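Local coordinates for botulinum neurotoxin type G (PDB 3MPP), which binds host nerve cells through its receptor-binding domain, so that the heavy chain can deliver the protease light chain into the cytosol, at residues Asn81-Gln84 with Thr85-Asn89; Ile187-Asp191 with Thr192-Val196; Thr267-Asn271 with Ala272-Tyr276. The protein carries 4 engineered substitutions. All blocks are in the same frame, centred on the assembly; numbering follows the deposited sequence.

All three are local contacts at the surface, and none has a large buried core. Interactions 1 and 2 belong to the N-terminal half of the receptor-binding domain: one is a short helix, the other a turn between strands 181-187 and 195-204. They touch through Asn-89, whose side-chain amide hydrogen-bonds to the backbone at Asn-188 and Thr-190. Interaction 3 is a hairpin of the C-terminal half; its Ala-273 and Ile-274 pack on Ile-83 of interaction 1, so apolar packing joins the two subdomains there. At the start of the helix an acid and a water bridge to Thr-85, a carboxylate grips the turn at 191-194, and a neutral asparagine amide serves the hairpin loop.

Interaction 1: residues Asn81-Gln84 with Thr85-Asn89; sequences NDIQ and TYLQN
Gln-84 and Gln-88 clasp one another across one turn of the short helix 83-88, on the surface of the N-terminal receptor-binding subdomain. Behind them runs the usual helical pattern, with Leu-87 N bonded to Ile-83 O and Gln-88 N to Gln-84 O. From Gln-84 outward, CB lies 3.8 Å from Gln-88 NE2, and CG is 4.0 Å from the same NE2. Beyond CG the chain bends (chi2 -49°) and turns the amide forward, toward Gln-88 and the C-terminal end of the helix. At the end OE1 accepts from Gln-88 NE2 at 2.7 Å, on a lone pair in its carbonyl plane, although the two amide planes are 61° apart. The other branch, Gln-84 NE2, passes 4.2 Å from Leu-87 CD1. Long, flexible amides suit this exposed flank, since each offers both a donor and an acceptor.

Ile-83 takes the inner side: its CD1 meets Tyr-86 CD2 at 3.8 Å, and the side chain also packs on Tyr-78 and Ile-274, a branched apolar chain fit for a partly covered face.

At the start of the helix Asp-82 holds the N-cap position without a direct capping bond. Its negative charge probably still suits the positive end of the helix dipole. The carboxylate turns to Thr-85, whose OG1 donates to Asp-82 OD1 at 2.9 Å, on the syn side but out of the carboxylate plane. A water bridges the two residues: it donates to Asp-82 OD1 at 2.6 Å and accepts from Thr-85 N at 3.2 Å.

Interaction 2: residues Ile187-Asp191 with Thr192-Val196; sequences INCTD and TTKFV
With CG opposite the backbone nitrogen (chi1 175°), Asp-191 swings its carboxylate alongside the residues that follow, while Thr-193 sets OG1 between its own N and carbonyl carbon (chi1 72°), turned back to meet it. Asp-191 OD1 is therefore gripped twice by one residue, by Thr-193 N at 2.9 Å and by Thr-193 OG1 at 2.7 Å. Both donors come from the same face of the carboxylate plane, the N-H from well above it and the hydroxyl from nearer the plane on the syn side. Threonine suits the place because its hydroxyl and amide can converge on one oxygen, and two such bonds should hold the carboxylate against rotation.

The bond from Thr-193 N closes an Asx turn, and inside the same few residues Lys-194 N donates to Asp-191 O at 3.1 Å, closing a type I beta turn from Asp-191 to Lys-194. This bend carries the chain from strand 181-187 to strand 195-204, which belong to different sheets of the N-terminal beta sandwich. Asn-44 ND2 also bonds to Asp-191 O and Cys-189 O, tying the loop to its neighbours.

The second carboxylate oxygen looks toward the lysine. Asp-191 OD2 and Lys-194 NZ are 4.1 Å apart, too far for a salt bridge, but a water donates to OD2 at 2.9 Å and accepts from NZ at 3.1 Å. Lower down, the lysine's aliphatic stem is used instead: Cys-189 SG lies against Lys-194 CB at 3.5 Å, and the chain rests on Tyr-91 and Leu-186.

Interaction 3: residues Thr267-Asn271 with Ala272-Tyr276; sequences TNFNN and AAINY
This is the closed end of a beta hairpin, where strand 260-270 turns into strand 275-277 in the C-terminal receptor-binding subdomain, facing the N-terminal one. Phe-269 and Tyr-276 form an antiparallel hydrogen-bonded pair: Phe-269 N donates to Tyr-276 O at 2.8 Å and Tyr-276 N to Phe-269 O at 2.9 Å. Their side chains share one face of the sheet. The rings are near parallel, planes at 23°, but slid apart so that they barely overlap; closer contact comes from Phe-269 CB against Tyr-276 CZ at 3.5 Å. Ile-274 CD1 meets the edge of the Phe-269 ring, 3.7 Å from CD2. The tyrosine hydroxyl goes on to Asn-80 of the other subdomain, a polar tip suited to the boundary.

On the opposite face the non-hydrogen-bonded pair, Asn-270 and Asn-275, lie side by side, and Asn-270 ND2 donates to Asn-275 OD1 at 3.1 Å. Asn-275 ND2 reaches Lys-133 O and Asn-135.

The loop is held by Asn-271. Its N donates to Ile-274 O, and chi1 of 61° folds the short amide over the bend, where OD1 takes Ala-273 N from above its carbonyl plane and Ile-274 N almost straight on, each at 2.9 Å. The bond to Ala-273 N defines an Asx turn, here fastening the loop of a beta hairpin.

Interaction 1: residues Asn81-Gln84 with Thr85-Asn89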
ATOM      1  N   ASN A  81     -21.450   5.348   6.488  1.00 33.68           N
ATOM      2  CA  ASN A  81     -22.566   6.157   6.977  0.52 40.40           C
ATOM      3  C   ASN A  81     -22.258   7.651   7.115  1.00 38.81           C
ATOM      4  O   ASN A  81     -23.092   8.425   7.584  1.00 38.25           O
ATOM      5  CB  ASN A  81     -23.092   5.595   8.305  0.52 41.40           C
ATOM      6  CG  ASN A  81     -22.087   5.720   9.444  0.52 51.02           C
ATOM      7  OD1 ASN A  81     -21.264   6.635   9.469  0.52 53.27           O
ATOM      8  ND2 ASN A  81     -22.162   4.804  10.402  0.52 49.67           N
ATOM      9  N   ASP A  82     -21.059   8.055   6.713  1.00 31.20           N
ATOM     10  CA  ASP A  82     -20.661   9.452   6.814  1.00 37.71           C
ATOM     11  C   ASP A  82     -20.038   9.934   5.505  1.00 37.33           C
ATOM     12  O   ASP A  82     -19.036  10.651   5.504  1.00 34.52           O
ATOM     13  CB  ASP A  82     -19.675   9.625   7.967  1.00 37.30           C
ATOM     14  CG  ASP A  82     -19.522  11.072   8.399  1.00 39.15           C
ATOM     15  OD1 ASP A  82     -20.442  11.882   8.153  1.00 43.58           O
ATOM     16  OD2 ASP A  82     -18.474  11.398   8.996  1.00 35.16           O
ATOM     17  N   ILE A  83     -20.651   9.555   4.390  1.00 37.67           N
ATOM     18  CA  ILE A  83     -20.064   9.817   3.083  1.00 30.55           C
ATOM     19  C   ILE A  83     -20.094  11.291   2.644  1.00 36.33           C
ATOM     20  O   ILE A  83     -19.163  11.758   1.974  1.00 34.06           O
ATOM     21  CB  ILE A  83     -20.649   8.880   1.988  1.00 43.16           C
ATOM     22  CG1 ILE A  83     -19.693   8.804   0.798  1.00 43.53           C
ATOM     23  CG2 ILE A  83     -22.037   9.308   1.571  1.00 48.42           C
ATOM     24  CD1 ILE A  83     -18.392   8.103   1.150  1.00 40.77           C
ATOM     25  N   GLN A  84     -21.132  12.037   3.024  1.00 31.75           N
ATOM     26  CA  GLN A  84     -21.170  13.438   2.617  1.00 38.54           C
ATOM     27  C   GLN A  84     -20.075  14.253   3.311  1.00 37.34           C
ATOM     28  O   GLN A  84     -19.496  15.157   2.712  1.00 42.44           O
ATOM     29  CB  GLN A  84     -22.560  14.049   2.811  1.00 43.09           C
ATOM     30  CG  GLN A  84     -23.585  13.474   1.836  1.00 52.06           C
ATOM     31  CD  GLN A  84     -23.090  13.478   0.384  1.00 57.17           C
ATOM     32  OE1 GLN A  84     -22.537  14.470  -0.101  1.00 61.76           O
ATOM     33  NE2 GLN A  84     -23.300  12.370  -0.313  1.00 49.57           N
ATOM     34  N   THR A  85     -19.771  13.920   4.560  1.00 33.54           N
ATOM     35  CA  THR A  85     -18.630  14.551   5.230  1.00 35.26           C
ATOM     36  C   THR A  85     -17.345  14.247   4.466  1.00 32.06           C
ATOM     37  O   THR A  85     -16.549  15.134   4.176  1.00 36.07           O
ATOM     38  CB  THR A  85     -18.499  14.101   6.705  1.00 32.00           C
ATOM     39  OG1 THR A  85     -19.648  14.547   7.430  1.00 33.69           O
ATOM     40  CG2 THR A  85     -17.238  14.691   7.354  1.00 25.97           C
ATOM     41  N   TYR A  86     -17.168  12.982   4.112  1.00 33.71           N
ATOM     42  CA  TYR A  86     -15.979  12.541   3.401  1.00 31.13           C
ATOM     43  C   TYR A  86     -15.850  13.294   2.074  1.00 28.28           C
ATOM     44  O   TYR A  86     -14.777  13.797   1.737  1.00 28.89           O
ATOM     45  CB  TYR A  86     -16.039  11.018   3.207  1.00 27.82           C
ATOM     46  CG  TYR A  86     -14.963  10.402   2.327  1.00 29.79           C
ATOM     47  CD1 TYR A  86     -13.744   9.992   2.863  1.00 26.15           C
ATOM     48  CD2 TYR A  86     -15.186  10.191   0.964  1.00 32.29           C
ATOM     49  CE1 TYR A  86     -12.762   9.410   2.063  1.00 27.69           C
ATOM     50  CE2 TYR A  86     -14.209   9.593   0.156  1.00 27.84           C
ATOM     51  CZ  TYR A  86     -13.008   9.213   0.712  1.00 23.31           C
ATOM     52  OH  TYR A  86     -12.048   8.632  -0.069  1.00 30.73           O
ATOM     53  N   LEU A  87     -16.953  13.405   1.342  1.00 30.93           N
ATOM     54  CA  LEU A  87     -16.938  14.060   0.037  1.00 34.43           C
ATOM     55  C   LEU A  87     -16.807  15.582   0.088  1.00 39.47           C
ATOM     56  O   LEU A  87     -16.213  16.184  -0.801  1.00 41.20           O
ATOM     57  CB  LEU A  87     -18.207  13.711  -0.746  1.00 38.62           C
ATOM     58  CG  LEU A  87     -18.251  12.289  -1.284  1.00 34.50           C
ATOM     59  CD1 LEU A  87     -19.525  12.071  -2.088  1.00 37.67           C
ATOM     60  CD2 LEU A  87     -17.018  12.051  -2.131  1.00 33.18           C
ATOM     61  N   GLN A  88     -17.372  16.206   1.115  1.00 34.47           N
ATOM     62  CA  GLN A  88     -17.529  17.661   1.099  1.00 38.18           C
ATOM     63  C   GLN A  88     -16.516  18.422   1.956  1.00 40.55           C
ATOM     64  O   GLN A  88     -16.341  19.631   1.794  1.00 35.23           O
ATOM     65  CB  GLN A  88     -18.957  18.028   1.508  1.00 39.74           C
ATOM     66  CG  GLN A  88     -20.010  17.450   0.558  1.00 49.03           C
ATOM     67  CD  GLN A  88     -21.424  17.868   0.914  1.00 58.41           C
ATOM     68  OE1 GLN A  88     -21.635  18.888   1.571  1.00 55.46           O
ATOM     69  NE2 GLN A  88     -22.402  17.083   0.476  1.00 61.82           N
ATOM     70  N   ASN A  89     -15.852  17.718   2.865  1.00 30.24           N
ATOM     71  CA  ASN A  89     -14.935  18.376   3.802  1.00 33.64           C
ATOM     72  C   ASN A  89     -13.501  18.347   3.285  1.00 28.03           C
ATOM     73  O   ASN A  89     -12.849  17.303   3.286  1.00 28.41           O
ATOM     74  CB  ASN A  89     -15.059  17.753   5.201  1.00 31.36           C
ATOM     75  CG  ASN A  89     -14.031  18.298   6.220  1.00 33.82           C
ATOM     76  OD1 ASN A  89     -13.456  17.525   6.983  1.00 36.27           O
ATOM     77  ND2 ASN A  89     -13.841  19.615   6.263  1.00 24.17           N
TER
HETATM   78  O   HOH W   1     -22.159  12.535   6.261  1.00 44.71           O

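Interaction 2: residues Ile187-Asp191 with Thr192-Val196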
ATOM      1  N   ILE A 187      -6.028  20.845   9.051  1.00 28.17           N
ATOM      2  CA  ILE A 187      -6.723  22.126   9.205  1.00 24.98           C
ATOM      3  C   ILE A 187      -8.108  22.075   8.577  1.00 29.34           C
ATOM      4  O   ILE A 187      -8.238  21.736   7.396  1.00 27.38           O
ATOM      5  CB  ILE A 187      -5.952  23.290   8.525  1.00 30.30           C
ATOM      6  CG1 ILE A 187      -4.459  23.258   8.884  1.00 29.88           C
ATOM      7  CG2 ILE A 187      -6.594  24.642   8.878  1.00 33.39           C
ATOM      8  CD1 ILE A 187      -4.178  23.342  10.364  1.00 33.43           C
ATOM      9  N   ASN A 188      -9.123  22.439   9.358  1.00 26.66           N
ATOM     10  CA  ASN A 188     -10.519  22.467   8.908  1.00 32.30           C
ATOM     11  C   ASN A 188     -11.168  21.086   8.719  1.00 32.04           C
ATOM     12  O   ASN A 188     -12.184  20.959   8.026  1.00 31.36           O
ATOM     13  CB  ASN A 188     -10.664  23.282   7.618  1.00 40.15           C
ATOM     14  CG  ASN A 188     -10.097  24.680   7.744  1.00 45.14           C
ATOM     15  OD1 ASN A 188     -10.253  25.338   8.780  1.00 43.48           O
ATOM     16  ND2 ASN A 188      -9.425  25.146   6.685  1.00 42.85           N
ATOM     17  N   CYS A 189     -10.601  20.051   9.332  1.00 29.19           N
ATOM     18  CA  CYS A 189     -11.213  18.728   9.229  1.00 26.59           C
ATOM     19  C   CYS A 189     -12.322  18.583  10.274  1.00 27.90           C
ATOM     20  O   CYS A 189     -12.097  18.821  11.458  1.00 31.86           O
ATOM     21  CB  CYS A 189     -10.165  17.626   9.401  1.00 27.25           C
ATOM     22  SG  CYS A 189     -10.873  15.976   9.248  1.00 30.47           S
ATOM     23  N   THR A 190     -13.516  18.180   9.851  1.00 27.05           N
ATOM     24  CA  THR A 190     -14.652  18.147  10.772  1.00 31.20           C
ATOM     25  C   THR A 190     -14.929  16.768  11.395  1.00 32.00           C
ATOM     26  O   THR A 190     -15.773  16.631  12.273  1.00 29.33           O
ATOM     27  CB  THR A 190     -15.934  18.686  10.104  1.00 38.85           C
ATOM     28  OG1 THR A 190     -16.231  17.895   8.952  1.00 36.89           O
ATOM     29  CG2 THR A 190     -15.748  20.145   9.686  1.00 31.22           C
ATOM     30  N   ASP A 191     -14.203  15.754  10.959  1.00 36.00           N
ATOM     31  CA  ASP A 191     -14.375  14.412  11.499  1.00 27.70           C
ATOM     32  C   ASP A 191     -13.310  14.192  12.575  1.00 21.87           C
ATOM     33  O   ASP A 191     -12.123  14.144  12.262  1.00 23.58           O
ATOM     34  CB  ASP A 191     -14.246  13.405  10.343  1.00 25.51           C
ATOM     35  CG  ASP A 191     -14.290  11.956  10.802  1.00 27.87           C
ATOM     36  OD1 ASP A 191     -14.351  11.712  12.022  1.00 30.02           O
ATOM     37  OD2 ASP A 191     -14.260  11.061   9.927  1.00 32.45           O
ATOM     38  N   THR A 192     -13.715  14.103  13.845  1.00 24.42           N
ATOM     39  CA  THR A 192     -12.727  14.029  14.925  1.00 28.18           C
ATOM     40  C   THR A 192     -11.952  12.714  14.916  1.00 26.35           C
ATOM     41  O   THR A 192     -10.941  12.594  15.591  1.00 28.12           O
ATOM     42  CB  THR A 192     -13.343  14.244  16.328  1.00 28.11           C
ATOM     43  OG1 THR A 192     -14.360  13.259  16.563  1.00 29.55           O
ATOM     44  CG2 THR A 192     -13.951  15.662  16.439  1.00 29.38           C
ATOM     45  N   THR A 193     -12.430  11.730  14.151  1.00 28.08           N
ATOM     46  CA  THR A 193     -11.750  10.445  14.080  1.00 25.13           C
ATOM     47  C   THR A 193     -10.736  10.379  12.951  1.00 25.17           C
ATOM     48  O   THR A 193     -10.039   9.376  12.818  1.00 23.47           O
ATOM     49  CB  THR A 193     -12.736   9.261  13.901  1.00 28.09           C
ATOM     50  OG1 THR A 193     -13.267   9.274  12.566  1.00 29.23           O
ATOM     51  CG2 THR A 193     -13.855   9.339  14.932  1.00 34.83           C
ATOM     52  N   LYS A 194     -10.647  11.434  12.144  1.00 22.23           N
ATOM     53  CA  LYS A 194      -9.783  11.409  10.957  1.00 26.65           C
ATOM     54  C   LYS A 194      -8.307  11.304  11.318  1.00 29.23           C
ATOM     55  O   LYS A 194      -7.853  11.853  12.331  1.00 29.73           O
ATOM     56  CB  LYS A 194     -10.007  12.649  10.067  1.00 24.84           C
ATOM     57  CG  LYS A 194      -9.291  12.579   8.694  1.00 23.61           C
ATOM     58  CD  LYS A 194      -9.869  11.451   7.813  1.00 29.91           C
ATOM     59  CE  LYS A 194     -11.245  11.827   7.246  1.00 31.49           C
ATOM     60  NZ  LYS A 194     -11.930  10.656   6.589  1.00 33.43           N
ATOM     61  N   PHE A 195      -7.556  10.584  10.492  1.00 21.52           N
ATOM     62  CA  PHE A 195      -6.109  10.588  10.612  1.00 25.37           C
ATOM     63  C   PHE A 195      -5.523  10.436   9.224  1.00 28.09           C
ATOM     64  O   PHE A 195      -6.233  10.066   8.290  1.00 29.78           O
ATOM     65  CB  PHE A 195      -5.616   9.471  11.545  1.00 19.93           C
ATOM     66  CG  PHE A 195      -5.974   8.083  11.076  1.00 25.22           C
ATOM     67  CD1 PHE A 195      -5.141   7.394  10.203  1.00 19.74           C
ATOM     68  CD2 PHE A 195      -7.159   7.478  11.489  1.00 28.46           C
ATOM     69  CE1 PHE A 195      -5.476   6.112   9.753  1.00 27.41           C
ATOM     70  CE2 PHE A 195      -7.498   6.211  11.046  1.00 27.43           C
ATOM     71  CZ  PHE A 195      -6.649   5.524  10.173  1.00 30.45           C
ATOM     72  N   VAL A 196      -4.241  10.759   9.093  1.00 20.48           N
ATOM     73  CA  VAL A 196      -3.520  10.599   7.844  1.00 22.79           C
ATOM     74  C   VAL A 196      -2.133  10.090   8.184  1.00 27.33           C
ATOM     75  O   VAL A 196      -1.507  10.601   9.116  1.00 26.27           O
ATOM     76  CB  VAL A 196      -3.346  11.959   7.098  1.00 31.18           C
ATOM     77  CG1 VAL A 196      -2.798  11.718   5.704  1.00 29.32           C
ATOM     78  CG2 VAL A 196      -4.659  12.723   7.031  1.00 38.08           C
TER
HETATM   79  O   HOH W   2     -12.224   9.100   9.311  1.00 31.33           O

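Interaction 3: residues Thr267-Asn271 with Ala272-Tyr276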
ATOM      1  N   THR A 267     -18.149 -10.722  -1.478  1.00 25.32           N
ATOM      2  CA  THR A 267     -19.373  -9.970  -1.258  1.00 28.64           C
ATOM      3  C   THR A 267     -19.008  -8.509  -1.371  1.00 30.16           C
ATOM      4  O   THR A 267     -17.827  -8.163  -1.433  1.00 24.25           O
ATOM      5  CB  THR A 267     -19.942 -10.230   0.142  1.00 30.47           C
ATOM      6  OG1 THR A 267     -18.894 -10.075   1.115  1.00 27.62           O
ATOM      7  CG2 THR A 267     -20.495 -11.650   0.216  1.00 29.40           C
ATOM      8  N   ASN A 268     -20.017  -7.645  -1.373  1.00 27.55           N
ATOM      9  CA  ASN A 268     -19.773  -6.232  -1.579  1.00 29.05           C
ATOM     10  C   ASN A 268     -20.682  -5.359  -0.745  1.00 28.99           C
ATOM     11  O   ASN A 268     -21.661  -5.823  -0.162  1.00 31.30           O
ATOM     12  CB  ASN A 268     -19.977  -5.886  -3.044  1.00 28.94           C
ATOM     13  CG  ASN A 268     -21.387  -6.141  -3.491  1.00 40.59           C
ATOM     14  OD1 ASN A 268     -22.306  -5.444  -3.083  1.00 51.45           O
ATOM     15  ND2 ASN A 268     -21.574  -7.156  -4.318  1.00 50.72           N
ATOM     16  N   PHE A 269     -20.337  -4.085  -0.693  1.00 30.10           N
ATOM     17  CA  PHE A 269     -21.233  -3.082  -0.145  1.00 27.49           C
ATOM     18  C   PHE A 269     -21.298  -1.926  -1.124  1.00 25.24           C
ATOM     19  O   PHE A 269     -20.275  -1.469  -1.633  1.00 29.42           O
ATOM     20  CB  PHE A 269     -20.750  -2.584   1.230  1.00 26.90           C
ATOM     21  CG  PHE A 269     -21.672  -1.561   1.837  1.00 32.88           C
ATOM     22  CD1 PHE A 269     -22.614  -1.931   2.783  1.00 42.17           C
ATOM     23  CD2 PHE A 269     -21.639  -0.245   1.411  1.00 25.89           C
ATOM     24  CE1 PHE A 269     -23.488  -0.990   3.327  1.00 48.60           C
ATOM     25  CE2 PHE A 269     -22.513   0.697   1.933  1.00 30.16           C
ATOM     26  CZ  PHE A 269     -23.439   0.325   2.900  1.00 39.69           C
ATOM     27  N   ASN A 270     -22.499  -1.452  -1.415  1.00 29.92           N
ATOM     28  CA  ASN A 270     -22.616  -0.214  -2.158  1.00 43.99           C
ATOM     29  C   ASN A 270     -23.829   0.598  -1.738  1.00 44.33           C
ATOM     30  O   ASN A 270     -24.816   0.062  -1.238  1.00 42.08           O
ATOM     31  CB  ASN A 270     -22.576  -0.446  -3.678  1.00 43.67           C
ATOM     32  CG  ASN A 270     -23.541  -1.522  -4.137  1.00 41.00           C
ATOM     33  OD1 ASN A 270     -24.749  -1.314  -4.160  1.00 39.96           O
ATOM     34  ND2 ASN A 270     -23.005  -2.665  -4.539  1.00 44.43           N
ATOM     35  N   ASN A 271     -23.717   1.906  -1.899  1.00 44.32           N
ATOM     36  CA  ASN A 271     -24.839   2.791  -1.679  1.00 44.29           C
ATOM     37  C   ASN A 271     -24.865   3.796  -2.823  1.00 48.18           C
ATOM     38  O   ASN A 271     -24.355   3.505  -3.905  1.00 54.89           O
ATOM     39  CB  ASN A 271     -24.757   3.441  -0.291  1.00 39.83           C
ATOM     40  CG  ASN A 271     -23.515   4.289  -0.107  1.00 43.65           C
ATOM     41  OD1 ASN A 271     -22.861   4.664  -1.079  1.00 52.05           O
ATOM     42  ND2 ASN A 271     -23.192   4.611   1.148  1.00 40.71           N
ATOM     43  N   ALA A 272     -25.451   4.968  -2.609  1.00 52.88           N
ATOM     44  CA  ALA A 272     -25.548   5.942  -3.689  1.00 60.65           C
ATOM     45  C   ALA A 272     -24.177   6.428  -4.156  1.00 57.05           C
ATOM     46  O   ALA A 272     -23.961   6.659  -5.346  1.00 55.22           O
ATOM     47  CB  ALA A 272     -26.424   7.125  -3.273  1.00 67.14           C
ATOM     48  N   ALA A 273     -23.248   6.573  -3.219  1.00 50.56           N
ATOM     49  CA  ALA A 273     -21.990   7.242  -3.511  1.00 44.05           C
ATOM     50  C   ALA A 273     -20.826   6.292  -3.708  1.00 38.69           C
ATOM     51  O   ALA A 273     -19.849   6.648  -4.359  1.00 43.56           O
ATOM     52  CB  ALA A 273     -21.660   8.238  -2.409  1.00 45.72           C
ATOM     53  N   ILE A 274     -20.908   5.094  -3.140  1.00 32.61           N
ATOM     54  CA  ILE A 274     -19.729   4.231  -3.113  1.00 26.62           C
ATOM     55  C   ILE A 274     -20.028   2.755  -3.375  1.00 31.96           C
ATOM     56  O   ILE A 274     -21.173   2.306  -3.314  1.00 36.64           O
ATOM     57  CB  ILE A 274     -18.953   4.377  -1.775  1.00 34.14           C
ATOM     58  CG1 ILE A 274     -19.845   4.016  -0.587  1.00 37.65           C
ATOM     59  CG2 ILE A 274     -18.415   5.787  -1.604  1.00 38.59           C
ATOM     60  CD1 ILE A 274     -19.756   2.553  -0.193  1.00 39.27           C
ATOM     61  N   ASN A 275     -18.972   2.013  -3.667  1.00 30.99           N
ATOM     62  CA  ASN A 275     -19.054   0.564  -3.839  1.00 27.59           C
ATOM     63  C   ASN A 275     -17.692  -0.041  -3.616  1.00 23.23           C
ATOM     64  O   ASN A 275     -16.682   0.505  -4.082  1.00 29.71           O
ATOM     65  CB  ASN A 275     -19.521   0.207  -5.252  1.00 29.24           C
ATOM     66  CG  ASN A 275     -19.284  -1.256  -5.580  1.00 35.33           C
ATOM     67  OD1 ASN A 275     -20.001  -2.133  -5.098  1.00 32.61           O
ATOM     68  ND2 ASN A 275     -18.255  -1.528  -6.378  1.00 35.81           N
ATOM     69  N   TYR A 276     -17.656  -1.162  -2.900  1.00 29.72           N
ATOM     70  CA  TYR A 276     -16.422  -1.911  -2.688  1.00 27.85           C
ATOM     71  C   TYR A 276     -16.726  -3.369  -2.413  1.00 25.73           C
ATOM     72  O   TYR A 276     -17.781  -3.696  -1.874  1.00 25.17           O
ATOM     73  CB  TYR A 276     -15.620  -1.354  -1.496  1.00 22.28           C
ATOM     74  CG  TYR A 276     -16.312  -1.467  -0.154  1.00 19.79           C
ATOM     75  CD1 TYR A 276     -16.113  -2.569   0.667  1.00 23.56           C
ATOM     76  CD2 TYR A 276     -17.149  -0.442   0.308  1.00 21.58           C
ATOM     77  CE1 TYR A 276     -16.744  -2.670   1.915  1.00 21.22           C
ATOM     78  CE2 TYR A 276     -17.781  -0.533   1.548  1.00 26.91           C
ATOM     79  CZ  TYR A 276     -17.576  -1.647   2.343  1.00 27.88           C
ATOM     80  OH  TYR A 276     -18.204  -1.731   3.564  1.00 29.11           O
TER